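Local coordinates for PrgZ (Enterococcus faecalis, PDB 4FAJ), which binds a peptide pheromone as an extracellular, membrane-anchored receptor of the solute-binding protein family, and probably contributes to peptide uptake, at residues L94-E99 with K554-K559; N101-A106 with F202-S207. All coordinates share one frame; numbering follows the deposited sequence.

Contact 1: residues L94-E99 with K554-K559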
loop_
_atom_site.group_PDB
_atom_site.type_symbol
_atom_site.label_atom_id
_atom_site.label_comp_id
_atom_site.label_asym_id
_atom_site.label_seq_id
_atom_site.Cartn_x
_atom_site.Cartn_y
_atom_site.Cartn_z
ATOM N N LEU A 94 15.038 -2.179 -10.343
ATOM C CA LEU A 94 15.440 -3.026 -11.462
ATOM C C LEU A 94 14.388 -3.040 -12.573
ATOM O O LEU A 94 14.740 -3.047 -13.764
ATOM C CB LEU A 94 15.718 -4.446 -10.989
ATOM C CG LEU A 94 16.969 -4.606 -10.113
ATOM C CD1 LEU A 94 17.003 -5.985 -9.484
ATOM C CD2 LEU A 94 18.242 -4.346 -10.913
ATOM N N TYR A 95 13.117 -3.070 -12.161
ATOM C CA TYR A 95 11.969 -3.067 -13.067
ATOM C C TYR A 95 10.967 -1.969 -12.667
ATOM O O TYR A 95 10.946 -1.495 -11.518
ATOM C CB TYR A 95 11.298 -4.464 -13.107
ATOM C CG TYR A 95 12.288 -5.517 -13.495
ATOM C CD1 TYR A 95 12.556 -5.779 -14.832
ATOM C CD2 TYR A 95 13.048 -6.176 -12.532
ATOM C CE1 TYR A 95 13.512 -6.691 -15.198
ATOM C CE2 TYR A 95 14.014 -7.098 -12.895
ATOM C CZ TYR A 95 14.241 -7.350 -14.223
ATOM O OH TYR A 95 15.198 -8.243 -14.607
ATOM N N ARG A 96 10.177 -1.553 -13.653
ATOM C CA ARG A 96 9.161 -0.506 -13.522
ATOM C C ARG A 96 7.910 -0.995 -14.260
ATOM O O ARG A 96 8.015 -1.505 -15.383
ATOM C CB ARG A 96 9.663 0.787 -14.166
ATOM C CG ARG A 96 8.688 1.975 -14.081
ATOM C CD ARG A 96 9.076 3.064 -15.056
ATOM N NE ARG A 96 10.336 3.733 -14.707
ATOM C CZ ARG A 96 10.470 4.710 -13.807
ATOM N NH1 ARG A 96 9.422 5.169 -13.119
ATOM N NH2 ARG A 96 11.667 5.243 -13.594
ATOM N N LEU A 97 6.740 -0.838 -13.636
ATOM C CA LEU A 97 5.491 -1.285 -14.253
ATOM C C LEU A 97 5.133 -0.481 -15.489
ATOM O O LEU A 97 5.298 0.750 -15.531
ATOM C CB LEU A 97 4.323 -1.242 -13.253
ATOM C CG LEU A 97 4.416 -2.139 -12.021
ATOM C CD1 LEU A 97 3.042 -2.155 -11.328
ATOM C CD2 LEU A 97 4.902 -3.572 -12.318
ATOM N N ASP A 98 4.658 -1.183 -16.510
ATOM C CA ASP A 98 4.147 -0.542 -17.712
ATOM C C ASP A 98 2.649 -0.267 -17.569
ATOM O O ASP A 98 2.056 -0.535 -16.527
ATOM C CB ASP A 98 4.448 -1.382 -18.972
ATOM C CG ASP A 98 3.732 -2.736 -18.992
ATOM O OD1 ASP A 98 2.776 -2.950 -18.207
ATOM O OD2 ASP A 98 4.149 -3.596 -19.809
ATOM N N GLU A 99 2.051 0.259 -18.632
ATOM C CA GLU A 99 0.636 0.630 -18.634
ATOM C C GLU A 99 -0.322 -0.531 -18.332
ATOM O O GLU A 99 -1.480 -0.308 -17.956
ATOM C CB GLU A 99 0.266 1.330 -19.958
ATOM C CG GLU A 99 0.367 0.471 -21.233
ATOM C CD GLU A 99 1.790 0.316 -21.764
ATOM O OE1 GLU A 99 2.754 0.780 -21.094
ATOM O OE2 GLU A 99 1.944 -0.279 -22.862
ATOM N N LYS A 554 0.963 4.339 -7.173
ATOM C CA LYS A 554 -0.195 4.726 -7.982
ATOM C C LYS A 554 0.134 5.544 -9.234
ATOM O O LYS A 554 -0.514 5.359 -10.275
ATOM C CB LYS A 554 -1.207 5.502 -7.138
ATOM C CG LYS A 554 -2.536 5.760 -7.849
ATOM C CD LYS A 554 -3.526 6.505 -6.959
ATOM C CE LYS A 554 -4.114 5.636 -5.867
ATOM N NZ LYS A 554 -5.410 6.222 -5.334
ATOM N N TYR A 555 1.093 6.465 -9.140
ATOM C CA TYR A 555 1.377 7.364 -10.270
ATOM C C TYR A 555 2.828 7.292 -10.714
ATOM O O TYR A 555 3.731 7.248 -9.884
ATOM C CB TYR A 555 1.019 8.820 -9.928
ATOM C CG TYR A 555 -0.461 9.057 -9.737
ATOM C CD1 TYR A 555 -1.326 9.041 -10.824
ATOM C CD2 TYR A 555 -1.002 9.282 -8.470
ATOM C CE1 TYR A 555 -2.684 9.242 -10.669
ATOM C CE2 TYR A 555 -2.379 9.502 -8.302
ATOM C CZ TYR A 555 -3.206 9.473 -9.415
ATOM O OH TYR A 555 -4.562 9.683 -9.304
ATOM N N ASP A 556 3.027 7.273 -12.032
ATOM C CA ASP A 556 4.343 7.407 -12.641
ATOM C C ASP A 556 4.316 8.623 -13.568
ATOM O O ASP A 556 3.633 8.632 -14.599
ATOM C CB ASP A 556 4.716 6.144 -13.423
ATOM C CG ASP A 556 6.146 6.179 -13.954
ATOM O OD1 ASP A 556 6.831 7.209 -13.782
ATOM O OD2 ASP A 556 6.591 5.158 -14.525
ATOM N N TYR A 557 5.051 9.653 -13.173
ATOM C CA TYR A 557 5.084 10.918 -13.897
ATOM C C TYR A 557 6.258 11.028 -14.883
ATOM O O TYR A 557 6.465 12.081 -15.486
ATOM C CB TYR A 557 5.180 12.057 -12.890
ATOM C CG TYR A 557 4.089 12.043 -11.841
ATOM C CD1 TYR A 557 2.763 12.188 -12.194
ATOM C CD2 TYR A 557 4.395 11.904 -10.486
ATOM C CE1 TYR A 557 1.753 12.191 -11.227
ATOM C CE2 TYR A 557 3.408 11.904 -9.528
ATOM C CZ TYR A 557 2.083 12.061 -9.901
ATOM O OH TYR A 557 1.095 12.060 -8.941
ATOM N N LYS A 558 7.019 9.946 -15.047
ATOM C CA LYS A 558 8.243 9.969 -15.842
ATOM C C LYS A 558 8.058 10.639 -17.211
ATOM O O LYS A 558 8.855 11.485 -17.600
ATOM C CB LYS A 558 8.785 8.545 -16.041
ATOM C CG LYS A 558 9.977 8.454 -17.013
ATOM C CD LYS A 558 10.574 7.038 -17.034
ATOM C CE LYS A 558 11.540 6.876 -18.183
ATOM N NZ LYS A 558 12.023 5.477 -18.298
ATOM N N LYS A 559 7.018 10.241 -17.934
ATOM C CA LYS A 559 6.808 10.703 -19.303
ATOM C C LYS A 559 5.713 11.773 -19.386
ATOM O O LYS A 559 5.266 12.132 -20.479
ATOM C CB LYS A 559 6.488 9.517 -20.218
ATOM C CG LYS A 559 7.653 8.553 -20.417
ATOM C CD LYS A 559 7.307 7.482 -21.467
ATOM C CE LYS A 559 8.239 6.260 -21.409
ATOM N NZ LYS A 559 9.291 6.266 -22.473
HETATM O O HOH W 1 9.139 8.269 -12.518
HETATM O O HOH W 2 12.452 3.272 -16.483
HETATM O O HOH W 3 5.332 2.950 -13.834
#

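Contact 2: residues N101-A106 with F202-S207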
loop_
_atom_site.group_PDB
_atom_site.type_symbol
_atom_site.label_atom_id
_atom_site.label_comp_id
_atom_site.label_asym_id
_atom_site.label_seq_id
_atom_site.Cartn_x
_atom_site.Cartn_y
_atom_site.Cartn_z
ATOM N N ASN A 101 0.497 -2.789 -16.011
ATOM C CA ASN A 101 0.969 -3.239 -14.700
ATOM C C ASN A 101 1.929 -4.434 -14.743
ATOM O O ASN A 101 2.006 -5.213 -13.790
ATOM C CB ASN A 101 -0.213 -3.512 -13.758
ATOM C CG ASN A 101 -1.102 -2.293 -13.579
ATOM O OD1 ASN A 101 -0.642 -1.153 -13.685
ATOM N ND2 ASN A 101 -2.382 -2.528 -13.292
ATOM N N GLN A 102 2.686 -4.546 -15.834
ATOM C CA GLN A 102 3.670 -5.620 -15.992
ATOM C C GLN A 102 5.090 -5.067 -15.839
ATOM O O GLN A 102 5.404 -4.005 -16.395
ATOM C CB GLN A 102 3.529 -6.276 -17.363
ATOM C CG GLN A 102 2.123 -6.742 -17.689
ATOM C CD GLN A 102 1.795 -8.121 -17.141
ATOM O OE1 GLN A 102 2.316 -8.545 -16.109
ATOM N NE2 GLN A 102 0.922 -8.833 -17.843
ATOM N N PRO A 103 5.952 -5.780 -15.084
ATOM C CA PRO A 103 7.314 -5.284 -14.878
ATOM C C PRO A 103 8.107 -5.269 -16.183
ATOM O O PRO A 103 8.117 -6.263 -16.914
ATOM C CB PRO A 103 7.912 -6.258 -13.851
ATOM C CG PRO A 103 7.076 -7.492 -13.917
ATOM C CD PRO A 103 5.710 -7.072 -14.424
ATOM N N GLN A 104 8.710 -4.121 -16.487
ATOM C CA GLN A 104 9.577 -3.958 -17.653
ATOM C C GLN A 104 10.950 -3.465 -17.177
ATOM O O GLN A 104 11.037 -2.806 -16.130
ATOM C CB GLN A 104 8.960 -2.956 -18.641
ATOM C CG GLN A 104 7.627 -3.388 -19.235
ATOM C CD GLN A 104 7.727 -4.675 -20.047
ATOM O OE1 GLN A 104 8.778 -4.994 -20.607
ATOM N NE2 GLN A 104 6.636 -5.420 -20.103
ATOM N N PRO A 105 12.030 -3.796 -17.921
ATOM C CA PRO A 105 13.400 -3.427 -17.518
ATOM C C PRO A 105 13.607 -1.922 -17.298
ATOM O O PRO A 105 13.275 -1.113 -18.168
ATOM C CB PRO A 105 14.254 -3.922 -18.695
ATOM C CG PRO A 105 13.519 -5.095 -19.207
ATOM C CD PRO A 105 12.043 -4.753 -19.046
ATOM N N ALA A 106 14.099 -1.562 -16.116
ATOM C CA ALA A 106 14.363 -0.165 -15.761
ATOM C C ALA A 106 15.876 -0.042 -15.543
ATOM O O ALA A 106 16.603 0.190 -16.502
ATOM C CB ALA A 106 13.556 0.247 -14.535
ATOM N N PHE A 202 7.874 -13.163 -8.751
ATOM C CA PHE A 202 9.119 -12.609 -8.201
ATOM C C PHE A 202 9.623 -11.382 -8.967
ATOM O O PHE A 202 10.076 -10.421 -8.359
ATOM C CB PHE A 202 10.234 -13.659 -8.070
ATOM C CG PHE A 202 11.438 -13.142 -7.323
ATOM C CD1 PHE A 202 12.639 -12.913 -7.979
ATOM C CD2 PHE A 202 11.344 -12.834 -5.971
ATOM C CE1 PHE A 202 13.751 -12.414 -7.296
ATOM C CE2 PHE A 202 12.443 -12.314 -5.279
ATOM C CZ PHE A 202 13.652 -12.104 -5.949
ATOM N N THR A 203 9.536 -11.397 -10.295
ATOM C CA THR A 203 9.896 -10.205 -11.072
ATOM C C THR A 203 9.011 -9.011 -10.682
ATOM O O THR A 203 9.481 -7.878 -10.613
ATOM C CB THR A 203 9.833 -10.498 -12.568
ATOM O OG1 THR A 203 10.637 -11.657 -12.839
ATOM C CG2 THR A 203 10.336 -9.330 -13.375
ATOM N N ASP A 204 7.743 -9.272 -10.357
ATOM C CA ASP A 204 6.867 -8.214 -9.849
ATOM C C ASP A 204 7.385 -7.615 -8.545
ATOM O O ASP A 204 7.350 -6.399 -8.374
ATOM C CB ASP A 204 5.430 -8.702 -9.659
ATOM C CG ASP A 204 4.842 -9.300 -10.934
ATOM O OD1 ASP A 204 4.459 -8.540 -11.841
ATOM O OD2 ASP A 204 4.799 -10.525 -11.041
ATOM N N LEU A 205 7.882 -8.455 -7.644
ATOM C CA LEU A 205 8.453 -7.964 -6.382
ATOM C C LEU A 205 9.658 -7.056 -6.613
ATOM O O LEU A 205 9.867 -6.079 -5.882
ATOM C CB LEU A 205 8.858 -9.130 -5.490
ATOM C CG LEU A 205 7.705 -9.983 -4.952
ATOM C CD1 LEU A 205 8.242 -11.087 -4.082
ATOM C CD2 LEU A 205 6.715 -9.144 -4.177
ATOM N N LEU A 206 10.454 -7.382 -7.631
ATOM C CA LEU A 206 11.640 -6.596 -7.980
ATOM C C LEU A 206 11.317 -5.205 -8.522
ATOM O O LEU A 206 12.235 -4.398 -8.714
ATOM C CB LEU A 206 12.501 -7.353 -9.007
ATOM C CG LEU A 206 13.095 -8.689 -8.563
ATOM C CD1 LEU A 206 13.919 -9.343 -9.682
ATOM C CD2 LEU A 206 13.924 -8.539 -7.280
ATOM N N SER A 207 10.036 -4.927 -8.789
ATOM C CA SER A 207 9.610 -3.597 -9.219
ATOM C C SER A 207 9.174 -2.713 -8.041
ATOM O O SER A 207 8.923 -1.524 -8.224
ATOM C CB SER A 207 8.466 -3.698 -10.237
ATOM O OG SER A 207 7.268 -4.124 -9.622
HETATM O O HOH W 4 3.316 -6.162 -11.429
#

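Contact 1: residues L94-E99 with K554-K559
Arg96 reaches from a short β-hairpin strand across to Asp556 and Lys558, and the meeting is a worked example of how a salt bridge can tie a hairpin to a chain segment hundreds of residues away. Asp556 heads an Asx turn, its OD1 accepting the backbone N of Lys558 at 3.0 Å, which sets the two residues that receive the arginine. Along Arg96 the path is easily followed. CB points at 554-559, and CG, anti to the backbone N (chi1 -179°), carries the chain outward past Asp556. CD then lies 3.3 Å from Asp556 OD2, a methylene packed against a carboxylate oxygen. A bend at chi3 turns the guanidinium from there. Its NE gives its N-H to a water that sits in the plane at the group's edge, and the same water accepts from Lys558 NZ; it thus takes a proton from both cationic ends, whose Arg96 NE and Lys558 NZ lie 4.3 Å apart. CZ has Lys558 CD 4.0 Å away, and that methylene of the extended lysine chain lies over one guanidinium face, displaced toward the rim. NH2 is taken by Glu92 in a second salt bridge, which probably fixes the rotation of the group, while Lys558 NZ bonds to Asp263, one of the two aspartates, with Asp266, that hold a zinc ion. These carboxylates probably offset the concentration of positive charge. A further water joins Leu97 O to Asp556 OD2, so this buried oxygen is shared by backbone, through solvent, and arginine. The bridge itself is somewhat bent: Arg96 NH1 approaches Asp556 OD2 at 3.2 Å with an N-H...O angle of 140°, coming in from above the carboxylate plane, although the guanidinium and carboxylate planes are turned only 23° apart.

Contact 2: residues N101-A106 with F202-S207
Thr203 and Asp204, on the short helix at 202-205, receive the ring of Pro103, which projects from a β-hairpin strand in this solute-binding fold. The helical segment offers a small methyl, then a carboxylate, then a hydroxymethyl to the same ring. Thr203 comes first. Its CG2, anti to the backbone N, is the branch turned to the hairpin, and it rests 3.8 Å from Pro103 CG; the two side chains run across each other at about a right angle. Thr203 O also approaches the ring, near CB. Asp204 follows with the nearest approach of Pro103 to the helix: its CG stands beside the backbone N (chi1 -55°), and although its CB leaves the backbone at a slant, the carboxylate swings in until OD1 is 3.2 Å from Pro103 CD. That carbon, bonded to the ring nitrogen, is probably slightly positive and suits an oxygen neighbour. A water lies 2.7 Å from Asp204 OD1 and also within reach of Asn101 O, and can bridge the carboxylate and the hairpin backbone. Further on, Leu206 N returns to Phe202 O, keeping the chain coiled, and Ser207 closes the turn. Its OG gives a 2.6 Å hydrogen bond to Asp204 O, meeting the oxygen on a lone pair in the carbonyl plane, and its backbone N shares that oxygen, so two bonds grip it. Ser207 CB faces Pro103 CB at 4.5 Å, the looser end of the contact. With no direct hydrogen bond between the segments, and a proline nitrogen that has no proton to give, the join depends on close van der Waals packing of a stiff ring against methyl and carboxylate, with a water that can bridge the two sides.

How the contacts relate
The two contacts share one hairpin, so contact 1 and contact 2 are two attachments of a single element. Strand 95-97 carries contact 1 and strand 103-105 carries contact 2; they are neighbours in a two-stranded antiparallel sheet, probably joined by backbone hydrogen bonds from Leu94 O to Ala106 N and from Gln104 O to Arg96 N. In chain order the segments run 94-99, 101-106, 202-207 and 554-559, so the shorter-range pair lies within the span of the longer one. Their centres are about 10 Å apart, on the same side of the chain's centre. The hairpin therefore joins helix 202-205 to strand 555-556, near the C-terminal end of the chain.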